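Local coordinates for protein bitiscetin (Bitis arietans, PDB 1JWI) that binds von Willebrand factor and promotes its interaction with platelet glycoprotein Ib alpha through the A1 domain, so that platelets aggregate, at residues P6-Y11 against K17-V22; G23-A28 against G69-S74. All coordinates share one frame; numbering follows the deposited sequence.

Contact 1: residues P6-Y11 against K17-V22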
ATOM      1  N   PRO A   6      14.006  29.486 -18.994  1.00 36.48           N
ATOM      2  CA  PRO A   6      15.435  29.383 -18.684  1.00 36.42           C
ATOM      3  C   PRO A   6      15.842  28.452 -17.540  1.00 36.16           C
ATOM      4  O   PRO A   6      16.963  27.941 -17.529  1.00 36.26           O
ATOM      5  CB  PRO A   6      15.838  30.838 -18.430  1.00 37.41           C
ATOM      6  CG  PRO A   6      14.567  31.456 -17.905  1.00 37.50           C
ATOM      7  CD  PRO A   6      13.528  30.871 -18.826  1.00 36.44           C
ATOM      8  N   ASP A   7      14.943  28.216 -16.587  1.00 35.75           N
ATOM      9  CA  ASP A   7      15.279  27.357 -15.455  1.00 34.47           C
ATOM     10  C   ASP A   7      14.683  25.945 -15.487  1.00 32.46           C
ATOM     11  O   ASP A   7      14.716  25.223 -14.488  1.00 32.76           O
ATOM     12  CB  ASP A   7      14.915  28.065 -14.146  1.00 35.53           C
ATOM     13  CG  ASP A   7      13.455  28.463 -14.073  1.00 35.84           C
ATOM     14  OD1 ASP A   7      12.898  28.910 -15.097  1.00 36.20           O
ATOM     15  OD2 ASP A   7      12.866  28.351 -12.978  1.00 37.64           O
ATOM     16  N   TRP A   8      14.146  25.556 -16.639  1.00 29.95           N
ATOM     17  CA  TRP A   8      13.574  24.225 -16.821  1.00 28.04           C
ATOM     18  C   TRP A   8      14.507  23.480 -17.761  1.00 27.45           C
ATOM     19  O   TRP A   8      15.327  24.102 -18.436  1.00 27.15           O
ATOM     20  CB  TRP A   8      12.180  24.312 -17.460  1.00 26.57           C
ATOM     21  CG  TRP A   8      11.106  24.819 -16.537  1.00 24.19           C
ATOM     22  CD1 TRP A   8      11.119  25.981 -15.827  1.00 23.73           C
ATOM     23  CD2 TRP A   8       9.867  24.169 -16.221  1.00 23.54           C
ATOM     24  NE1 TRP A   8       9.968  26.097 -15.084  1.00 22.60           N
ATOM     25  CE2 TRP A   8       9.182  24.999 -15.307  1.00 22.52           C
ATOM     26  CE3 TRP A   8       9.268  22.965 -16.622  1.00 23.94           C
ATOM     27  CZ2 TRP A   8       7.926  24.665 -14.782  1.00 22.78           C
ATOM     28  CZ3 TRP A   8       8.013  22.630 -16.098  1.00 22.92           C
ATOM     29  CH2 TRP A   8       7.360  23.480 -15.189  1.00 22.82           C
ATOM     30  N   SER A   9      14.389  22.158 -17.803  1.00 27.03           N
ATOM     31  CA  SER A   9      15.218  21.353 -18.694  1.00 27.23           C
ATOM     32  C   SER A   9      14.343  20.809 -19.816  1.00 28.38           C
ATOM     33  O   SER A   9      13.171  20.489 -19.601  1.00 28.79           O
ATOM     34  CB  SER A   9      15.862  20.187 -17.932  1.00 26.06           C
ATOM     35  OG  SER A   9      16.657  20.655 -16.859  1.00 24.19           O
ATOM     36  N   SER A  10      14.906  20.704 -21.014  1.00 29.85           N
ATOM     37  CA  SER A  10      14.154  20.198 -22.157  1.00 31.73           C
ATOM     38  C   SER A  10      14.533  18.763 -22.486  1.00 32.70           C
ATOM     39  O   SER A  10      15.712  18.406 -22.478  1.00 33.99           O
ATOM     40  CB  SER A  10      14.394  21.088 -23.374  1.00 31.62           C
ATOM     41  OG  SER A  10      15.779  21.236 -23.612  1.00 34.46           O
ATOM     42  N   TYR A  11      13.525  17.943 -22.771  1.00 33.94           N
ATOM     43  CA  TYR A  11      13.756  16.543 -23.104  1.00 34.79           C
ATOM     44  C   TYR A  11      12.650  15.963 -23.984  1.00 34.75           C
ATOM     45  O   TYR A  11      11.475  15.986 -23.618  1.00 34.66           O
ATOM     46  CB  TYR A  11      13.895  15.708 -21.825  1.00 35.03           C
ATOM     47  CG  TYR A  11      14.082  14.231 -22.085  1.00 36.82           C
ATOM     48  CD1 TYR A  11      12.982  13.388 -22.269  1.00 38.70           C
ATOM     49  CD2 TYR A  11      15.357  13.680 -22.199  1.00 38.21           C
ATOM     50  CE1 TYR A  11      13.151  12.037 -22.568  1.00 39.26           C
ATOM     51  CE2 TYR A  11      15.537  12.328 -22.500  1.00 38.66           C
ATOM     52  CZ  TYR A  11      14.432  11.514 -22.684  1.00 38.87           C
ATOM     53  OH  TYR A  11      14.600  10.185 -23.005  1.00 39.07           O
ATOM     54  N   LYS A  17      11.116  20.334 -14.571  1.00 21.12           N
ATOM     55  CA  LYS A  17      11.670  21.128 -13.486  1.00 22.20           C
ATOM     56  C   LYS A  17      11.378  20.461 -12.145  1.00 22.23           C
ATOM     57  O   LYS A  17      10.254  20.022 -11.887  1.00 21.51           O
ATOM     58  CB  LYS A  17      11.063  22.534 -13.508  1.00 24.52           C
ATOM     59  CG  LYS A  17      11.408  23.411 -12.311  1.00 26.52           C
ATOM     60  CD  LYS A  17      12.788  24.007 -12.437  1.00 30.43           C
ATOM     61  CE  LYS A  17      13.045  25.071 -11.373  1.00 31.09           C
ATOM     62  NZ  LYS A  17      14.411  25.653 -11.543  1.00 32.04           N
ATOM     63  N   VAL A  18      12.407  20.382 -11.305  1.00 22.96           N
ATOM     64  CA  VAL A  18      12.297  19.804  -9.968  1.00 22.36           C
ATOM     65  C   VAL A  18      12.150  20.978  -9.003  1.00 23.42           C
ATOM     66  O   VAL A  18      13.012  21.855  -8.952  1.00 24.35           O
ATOM     67  CB  VAL A  18      13.577  19.001  -9.600  1.00 22.45           C
ATOM     68  CG1 VAL A  18      13.514  18.534  -8.155  1.00 21.49           C
ATOM     69  CG2 VAL A  18      13.738  17.812 -10.543  1.00 18.53           C
ATOM     70  N   PHE A  19      11.055  21.007  -8.251  1.00 23.51           N
ATOM     71  CA  PHE A  19      10.822  22.090  -7.297  1.00 24.38           C
ATOM     72  C   PHE A  19      11.222  21.664  -5.889  1.00 25.77           C
ATOM     73  O   PHE A  19      10.812  20.603  -5.406  1.00 25.59           O
ATOM     74  CB  PHE A  19       9.352  22.507  -7.333  1.00 23.40           C
ATOM     75  CG  PHE A  19       8.973  23.264  -8.574  1.00 23.32           C
ATOM     76  CD1 PHE A  19       9.119  24.645  -8.633  1.00 22.71           C
ATOM     77  CD2 PHE A  19       8.491  22.594  -9.694  1.00 23.43           C
ATOM     78  CE1 PHE A  19       8.794  25.348  -9.790  1.00 22.34           C
ATOM     79  CE2 PHE A  19       8.164  23.290 -10.858  1.00 23.21           C
ATOM     80  CZ  PHE A  19       8.316  24.670 -10.904  1.00 22.15           C
ATOM     81  N   LYS A  20      12.030  22.496  -5.235  1.00 27.79           N
ATOM     82  CA  LYS A  20      12.499  22.198  -3.891  1.00 29.23           C
ATOM     83  C   LYS A  20      11.497  22.560  -2.801  1.00 30.24           C
ATOM     84  O   LYS A  20      11.584  22.043  -1.689  1.00 30.45           O
ATOM     85  CB  LYS A  20      13.842  22.890  -3.633  1.00 30.69           C
ATOM     86  CG  LYS A  20      15.012  22.206  -4.329  1.00 32.29           C
ATOM     87  CD  LYS A  20      16.352  22.653  -3.765  1.00 34.10           C
ATOM     88  CE  LYS A  20      16.738  24.031  -4.272  1.00 34.15           C
ATOM     89  NZ  LYS A  20      16.854  24.047  -5.758  1.00 35.47           N
ATOM     90  N   LYS A  21      10.553  23.443  -3.119  1.00 30.97           N
ATOM     91  CA  LYS A  21       9.522  23.838  -2.162  1.00 31.67           C
ATOM     92  C   LYS A  21       8.657  22.605  -1.919  1.00 30.91           C
ATOM     93  O   LYS A  21       8.007  22.114  -2.840  1.00 32.08           O
ATOM     94  CB  LYS A  21       8.664  24.965  -2.744  1.00 33.27           C
ATOM     95  CG  LYS A  21       8.119  24.659  -4.139  1.00 36.55           C
ATOM     96  CD  LYS A  21       7.030  25.636  -4.575  1.00 37.79           C
ATOM     97  CE  LYS A  21       5.754  25.441  -3.767  1.00 40.10           C
ATOM     98  NZ  LYS A  21       4.678  26.391  -4.179  1.00 40.89           N
ATOM     99  N   VAL A  22       8.651  22.102  -0.690  1.00 29.85           N
ATOM    100  CA  VAL A  22       7.884  20.897  -0.372  1.00 29.78           C
ATOM    101  C   VAL A  22       6.380  21.121  -0.286  1.00 29.38           C
ATOM    102  O   VAL A  22       5.919  22.160   0.176  1.00 30.08           O
ATOM    103  CB  VAL A  22       8.359  20.264   0.953  1.00 29.65           C
ATOM    104  CG1 VAL A  22       9.835  19.903   0.855  1.00 29.76           C
ATOM    105  CG2 VAL A  22       8.113  21.229   2.111  1.00 30.88           C
TER

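Contact 2: residues G23-A28 against G69-S74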
ATOM      1  N   GLY A  23       5.618  20.129  -0.735  1.00 29.48           N
ATOM      2  CA  GLY A  23       4.170  20.237  -0.691  1.00 27.61           C
ATOM      3  C   GLY A  23       3.530  18.868  -0.719  1.00 26.51           C
ATOM      4  O   GLY A  23       4.194  17.879  -1.037  1.00 25.48           O
ATOM      5  N   THR A  24       2.247  18.799  -0.380  1.00 25.16           N
ATOM      6  CA  THR A  24       1.545  17.527  -0.400  1.00 24.87           C
ATOM      7  C   THR A  24       1.367  17.175  -1.870  1.00 24.50           C
ATOM      8  O   THR A  24       1.476  18.044  -2.732  1.00 23.16           O
ATOM      9  CB  THR A  24       0.160  17.625   0.283  1.00 25.08           C
ATOM     10  OG1 THR A  24      -0.710  18.450  -0.501  1.00 24.64           O
ATOM     11  CG2 THR A  24       0.299  18.223   1.676  1.00 25.31           C
ATOM     12  N   TRP A  25       1.100  15.903  -2.156  1.00 23.92           N
ATOM     13  CA  TRP A  25       0.932  15.460  -3.535  1.00 23.13           C
ATOM     14  C   TRP A  25      -0.095  16.319  -4.266  1.00 24.47           C
ATOM     15  O   TRP A  25       0.156  16.792  -5.376  1.00 23.99           O
ATOM     16  CB  TRP A  25       0.494  13.993  -3.578  1.00 20.45           C
ATOM     17  CG  TRP A  25       0.510  13.399  -4.958  1.00 19.81           C
ATOM     18  CD1 TRP A  25       1.566  12.790  -5.582  1.00 19.94           C
ATOM     19  CD2 TRP A  25      -0.588  13.336  -5.878  1.00 19.29           C
ATOM     20  NE1 TRP A  25       1.187  12.345  -6.831  1.00 20.38           N
ATOM     21  CE2 TRP A  25      -0.129  12.667  -7.037  1.00 19.39           C
ATOM     22  CE3 TRP A  25      -1.920  13.778  -5.834  1.00 19.18           C
ATOM     23  CZ2 TRP A  25      -0.954  12.428  -8.143  1.00 19.02           C
ATOM     24  CZ3 TRP A  25      -2.740  13.539  -6.935  1.00 20.07           C
ATOM     25  CH2 TRP A  25      -2.251  12.867  -8.074  1.00 19.65           C
ATOM     26  N   GLU A  26      -1.246  16.526  -3.639  1.00 25.96           N
ATOM     27  CA  GLU A  26      -2.307  17.317  -4.256  1.00 28.16           C
ATOM     28  C   GLU A  26      -1.864  18.752  -4.559  1.00 27.73           C
ATOM     29  O   GLU A  26      -2.088  19.248  -5.665  1.00 28.11           O
ATOM     30  CB  GLU A  26      -3.557  17.316  -3.364  1.00 31.16           C
ATOM     31  CG  GLU A  26      -4.858  17.382  -4.161  1.00 38.09           C
ATOM     32  CD  GLU A  26      -6.100  17.164  -3.305  1.00 41.02           C
ATOM     33  OE1 GLU A  26      -6.167  16.141  -2.589  1.00 41.57           O
ATOM     34  OE2 GLU A  26      -7.014  18.015  -3.358  1.00 43.43           O
ATOM     35  N   ASP A  27      -1.236  19.420  -3.591  1.00 26.24           N
ATOM     36  CA  ASP A  27      -0.776  20.788  -3.823  1.00 26.17           C
ATOM     37  C   ASP A  27       0.258  20.794  -4.940  1.00 26.51           C
ATOM     38  O   ASP A  27       0.292  21.699  -5.777  1.00 25.49           O
ATOM     39  CB  ASP A  27      -0.142  21.387  -2.560  1.00 27.22           C
ATOM     40  CG  ASP A  27      -1.146  21.603  -1.437  1.00 29.84           C
ATOM     41  OD1 ASP A  27      -2.331  21.880  -1.727  1.00 30.08           O
ATOM     42  OD2 ASP A  27      -0.739  21.511  -0.261  1.00 31.58           O
ATOM     43  N   ALA A  28       1.107  19.770  -4.942  1.00 26.31           N
ATOM     44  CA  ALA A  28       2.149  19.653  -5.949  1.00 25.33           C
ATOM     45  C   ALA A  28       1.527  19.661  -7.342  1.00 24.40           C
ATOM     46  O   ALA A  28       1.938  20.437  -8.203  1.00 23.13           O
ATOM     47  CB  ALA A  28       2.955  18.373  -5.722  1.00 24.58           C
ATOM     48  N   GLY A  69       3.560  12.082 -10.854  1.00 14.55           N
ATOM     49  CA  GLY A  69       2.115  12.076 -11.046  1.00 15.56           C
ATOM     50  C   GLY A  69       1.275  10.819 -10.944  1.00 15.19           C
ATOM     51  O   GLY A  69       0.156  10.807 -11.441  1.00 16.59           O
ATOM     52  N   LEU A  70       1.773   9.778 -10.291  1.00 15.64           N
ATOM     53  CA  LEU A  70       1.022   8.533 -10.184  1.00 16.09           C
ATOM     54  C   LEU A  70       0.249   8.409  -8.870  1.00 16.57           C
ATOM     55  O   LEU A  70       0.784   8.723  -7.805  1.00 16.13           O
ATOM     56  CB  LEU A  70       1.987   7.360 -10.329  1.00 16.53           C
ATOM     57  CG  LEU A  70       1.364   5.981 -10.485  1.00 17.81           C
ATOM     58  CD1 LEU A  70       0.584   5.911 -11.794  1.00 17.87           C
ATOM     59  CD2 LEU A  70       2.475   4.933 -10.466  1.00 17.24           C
ATOM     60  N   ARG A  71      -1.003   7.952  -8.950  1.00 16.87           N
ATOM     61  CA  ARG A  71      -1.843   7.775  -7.764  1.00 18.78           C
ATOM     62  C   ARG A  71      -2.773   6.558  -7.855  1.00 19.72           C
ATOM     63  O   ARG A  71      -3.264   6.214  -8.936  1.00 19.53           O
ATOM     64  CB  ARG A  71      -2.700   9.022  -7.507  1.00 19.97           C
ATOM     65  CG  ARG A  71      -3.525   8.932  -6.216  1.00 24.41           C
ATOM     66  CD  ARG A  71      -4.209  10.249  -5.832  1.00 27.86           C
ATOM     67  NE  ARG A  71      -5.300  10.612  -6.732  1.00 33.33           N
ATOM     68  CZ  ARG A  71      -6.094  11.669  -6.562  1.00 35.92           C
ATOM     69  NH1 ARG A  71      -5.923  12.473  -5.522  1.00 36.86           N
ATOM     70  NH2 ARG A  71      -7.062  11.922  -7.433  1.00 37.38           N
ATOM     71  N   ASP A  72      -2.994   5.911  -6.714  1.00 20.28           N
ATOM     72  CA  ASP A  72      -3.894   4.764  -6.635  1.00 22.40           C
ATOM     73  C   ASP A  72      -5.288   5.375  -6.483  1.00 22.85           C
ATOM     74  O   ASP A  72      -5.611   5.935  -5.441  1.00 21.68           O
ATOM     75  CB  ASP A  72      -3.553   3.900  -5.413  1.00 24.41           C
ATOM     76  CG  ASP A  72      -4.584   2.795  -5.160  1.00 25.74           C
ATOM     77  OD1 ASP A  72      -4.459   2.088  -4.138  1.00 26.27           O
ATOM     78  OD2 ASP A  72      -5.515   2.631  -5.975  1.00 24.84           O
ATOM     79  N   GLU A  73      -6.104   5.267  -7.523  1.00 24.39           N
ATOM     80  CA  GLU A  73      -7.440   5.853  -7.510  1.00 26.82           C
ATOM     81  C   GLU A  73      -8.559   5.049  -6.845  1.00 26.42           C
ATOM     82  O   GLU A  73      -9.719   5.467  -6.883  1.00 26.94           O
ATOM     83  CB  GLU A  73      -7.860   6.195  -8.941  1.00 31.01           C
ATOM     84  CG  GLU A  73      -8.300   7.632  -9.125  1.00 37.62           C
ATOM     85  CD  GLU A  73      -7.182   8.614  -8.851  1.00 41.72           C
ATOM     86  OE1 GLU A  73      -6.133   8.522  -9.526  1.00 42.69           O
ATOM     87  OE2 GLU A  73      -7.352   9.476  -7.961  1.00 43.82           O
ATOM     88  N   SER A  74      -8.249   3.906  -6.241  1.00 26.05           N
ATOM     89  CA  SER A  74      -9.308   3.133  -5.593  1.00 25.64           C
ATOM     90  C   SER A  74      -9.937   3.962  -4.472  1.00 25.36           C
ATOM     91  O   SER A  74      -9.267   4.781  -3.849  1.00 24.01           O
ATOM     92  CB  SER A  74      -8.771   1.790  -5.070  1.00 25.90           C
ATOM     93  OG  SER A  74      -7.566   1.937  -4.347  1.00 26.43           O
TER

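Contact 1: residues P6-Y11 against K17-V22
K17 meets both D7 and W8 at the N-terminal beta hairpin of the C-type lectin fold, in which strand 9-11 runs antiparallel to strand 14-20. CB of K17 sits over the centre of the W8 six-membered ring, 3.5 Å from its centroid and 18° off the ring normal, a CH-pi contact; the W8 atom nearest to K17 CB is CD2, at 3.4 Å. CG leaves K17 anti to the backbone N, and a bend at chi2 (79°) then turns the rest of the chain past the indole to D7. There K17 NZ gives a hydrogen bond of 3.0 Å to D7 O. The same nitrogen forms a salt bridge with D7 OD2 at 3.4 Å, weak as a hydrogen bond, so one residue supplies two oxygens to the ammonium group. Two residues on, F19 presents the edge of its ring to the face of W8 in an offset edge-to-face pair, with planes at 78°, while one face of the phenyl lies against K17 CG. F19 also meets F31 and F123, and W8 rests on C125, whose disulfide with C32 ties strand 121-126 to helix 25-34. The two rings come closest where F19 CZ lies 3.9 Å from W8 CZ2.

Contact 2: residues G23-A28 against G69-S74
R71 lies across the buried indole of W25 where the start of helix 25-34 faces strand 66-72 in the C-type lectin domain. R71 CB points at the helix and touches the far rim of the six-membered ring, 3.9 Å from W25 CZ2 and equally near W25 CH2. CG, anti to the backbone N (chi1 -176°), extends the chain so that R71 CD comes over the ring face, 4.2 Å from the centroid of the W25 six-membered ring and 26° off the normal, a CH-pi contact. A bend at chi3 then lays the guanidinium along the rim: NE and CZ of R71 both pass close to W25 CZ3, and R71 NH1 ends 3.6 Å from the same carbon, the planes of ring and guanidinium 29° apart. E26 OE1, 4.7 Å from R71 NH1, makes no contact but may attract it weakly. At the indole edge, W25 CZ2 faces G69 O at 3.8 Å, and the indole N-H is spent on I68 O, a hydrogen bond that fixes the rotation of the ring. T24 N-caps the helix, its OG1 accepting from D27 N at 3.3 Å. W25 is wedged among strand 66-72, L39 of strand 38-39, C100 of strand 100-103 and the edge-to-face ring of W67; R71 likewise touches C100 and, with L70 and D72, pairs with an antiparallel strand of the other protein chain, continuing the sheet across the interface.

How the contacts relate
Contact 1 closes at V22 and contact 2 opens at G23, so the two follow one another along the chain, their centres about 18 Å apart. Contact 1 lies at the surface, in the four-stranded sheet bearing the N-terminal hairpin. Contact 2 is near the spatial centre of the subunit, where helix 25-34 meets strand 66-72, an outer strand of the three-stranded sheet within this chain. The chain thus passes from the first sheet, where strand 121-126 lies next to strand 14-20, through strand 22-23 into this helix. Contact 1 touches no other subunit, whereas contact 2 reaches the partner chain, consistent with the paired subunits of snaclecs.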